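Local coordinates for bifunctional protein PutA (Bdellovibrio bacteriovorus, PDB 5UR2) that probably couples a flavin-dependent proline dehydrogenase to an NAD-dependent L-glutamate gamma-semialdehyde dehydrogenase, converting proline to glutamate, at residues 135-140 and 177-182. Sequence-based numbering, arbitrary orientation.
Sequences KNKMTF and DEVPQI
Ile182 supplies about half of the 177-182 side by laying its CG2 methyl on the backbone of 137-139, with CG2 3.3 Å from Lys137 O. A chi1 of 63° wedges its CG1 between backbone N and carbonyl carbon and brings CD1 to 3.9 Å from Met138 O. Thr139 and Ile182 side chains pass in opposite senses, CB to CB 4.0 Å, where the CA atoms approach closest, 6.0 Å. On the exposed side, Lys137 rests its CD on Val179 CG1 at 3.8 Å, and its chain, bent at chi2 and chi4, crosses that of Gln181 at roughly a right angle. The bend delivers NZ to Gln181 OE1 in a weak hydrogen bond of 3.2 Å. The other end of that amide is held more firmly, since Gln181 NE2 donates to Tyr398 O and Val394 O. Val179 is the N-cap residue of helix 180-183, and its backbone N bonds Asp183 OD2. Lys137, with positive phi (66°), is the C-prime residue of a Schellman motif closing helix 123-135. The contact thus packs a short helix against the entrance to strand 138-144, the first strand of the proline dehydrogenase's eight-stranded parallel barrel, a TIM-barrel fold.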
# COMPACT_ATOMS: atom_id res chain seq x y z
N LYS B 135 -48.83 -48.27 12.56
CA LYS B 135 -50.09 -48.64 11.93
C LYS B 135 -50.06 -48.43 10.42
O LYS B 135 -50.79 -49.11 9.69
CB LYS B 135 -51.26 -47.87 12.54
N ASN B 136 -49.22 -47.51 9.94
CA ASN B 136 -49.06 -47.28 8.51
C ASN B 136 -47.87 -48.03 7.93
O ASN B 136 -47.31 -47.61 6.91
CB ASN B 136 -48.97 -45.78 8.23
CG ASN B 136 -50.33 -45.09 8.34
OD1 ASN B 136 -50.82 -44.82 9.44
ND2 ASN B 136 -50.97 -44.83 7.20
N LYS B 137 -47.44 -49.12 8.59
CA LYS B 137 -46.41 -50.04 8.09
C LYS B 137 -45.03 -49.41 8.00
O LYS B 137 -44.26 -49.75 7.11
CB LYS B 137 -46.78 -50.62 6.72
CG LYS B 137 -48.14 -51.26 6.56
CD LYS B 137 -48.35 -52.33 7.59
CE LYS B 137 -49.36 -53.33 7.05
NZ LYS B 137 -48.76 -54.03 5.87
N MET B 138 -44.69 -48.54 8.94
CA MET B 138 -43.36 -47.94 9.02
C MET B 138 -42.84 -48.06 10.44
O MET B 138 -43.59 -47.85 11.40
CB MET B 138 -43.39 -46.44 8.64
CG MET B 138 -43.74 -46.13 7.19
SD MET B 138 -43.62 -44.37 6.78
CE MET B 138 -44.92 -43.64 7.78
N THR B 139 -41.55 -48.37 10.58
CA THR B 139 -40.94 -48.37 11.90
C THR B 139 -40.11 -47.10 12.06
O THR B 139 -40.25 -46.15 11.28
CB THR B 139 -40.14 -49.67 12.11
OG1 THR B 139 -39.52 -49.64 13.41
CG2 THR B 139 -39.07 -49.85 11.05
N PHE B 140 -39.22 -47.07 13.05
CA PHE B 140 -38.61 -45.82 13.46
C PHE B 140 -37.24 -46.10 14.06
O PHE B 140 -36.92 -47.23 14.44
CB PHE B 140 -39.49 -45.09 14.50
CG PHE B 140 -39.63 -45.84 15.81
CD1 PHE B 140 -38.66 -45.72 16.82
CD2 PHE B 140 -40.71 -46.69 16.03
CE1 PHE B 140 -38.78 -46.42 18.02
CE2 PHE B 140 -40.84 -47.39 17.23
CZ PHE B 140 -39.89 -47.26 18.22
N ASP B 177 -48.57 -55.11 19.11
CA ASP B 177 -48.81 -56.23 18.21
C ASP B 177 -47.74 -56.27 17.12
O ASP B 177 -47.13 -55.26 16.78
CB ASP B 177 -50.19 -56.13 17.57
CG ASP B 177 -51.32 -56.18 18.58
OD1 ASP B 177 -51.05 -56.49 19.77
OD2 ASP B 177 -52.47 -55.92 18.19
N GLU B 178 -47.51 -57.47 16.56
CA GLU B 178 -46.49 -57.64 15.53
C GLU B 178 -46.99 -57.18 14.17
O GLU B 178 -48.09 -57.54 13.73
CB GLU B 178 -46.05 -59.10 15.43
CG GLU B 178 -44.71 -59.25 14.71
CD GLU B 178 -44.49 -60.63 14.11
OE1 GLU B 178 -45.45 -61.21 13.56
OE2 GLU B 178 -43.34 -61.12 14.14
N VAL B 179 -46.17 -56.38 13.48
CA VAL B 179 -46.41 -55.96 12.11
C VAL B 179 -45.29 -56.51 11.24
O VAL B 179 -44.22 -55.91 11.14
CB VAL B 179 -46.50 -54.43 12.00
CG1 VAL B 179 -46.83 -54.05 10.56
CG2 VAL B 179 -47.56 -53.88 12.96
N PRO B 180 -45.51 -57.66 10.59
CA PRO B 180 -44.38 -58.41 9.99
C PRO B 180 -43.60 -57.63 8.95
O PRO B 180 -42.39 -57.90 8.79
CB PRO B 180 -45.07 -59.64 9.38
CG PRO B 180 -46.35 -59.77 10.11
CD PRO B 180 -46.78 -58.40 10.54
N GLN B 181 -44.24 -56.72 8.20
CA GLN B 181 -43.49 -55.94 7.22
C GLN B 181 -42.37 -55.14 7.89
O GLN B 181 -41.32 -54.92 7.27
CB GLN B 181 -44.43 -55.01 6.45
CG GLN B 181 -43.72 -54.21 5.35
CD GLN B 181 -44.66 -53.45 4.41
OE1 GLN B 181 -45.89 -53.61 4.48
NE2 GLN B 181 -44.09 -52.58 3.58
N ILE B 182 -42.55 -54.73 9.15
CA ILE B 182 -41.54 -53.95 9.85
C ILE B 182 -40.88 -54.70 10.99
O ILE B 182 -39.77 -54.31 11.39
CB ILE B 182 -42.14 -52.63 10.37
CG1 ILE B 182 -43.24 -52.92 11.40
CG2 ILE B 182 -42.65 -51.78 9.22
CD1 ILE B 182 -43.91 -51.68 12.00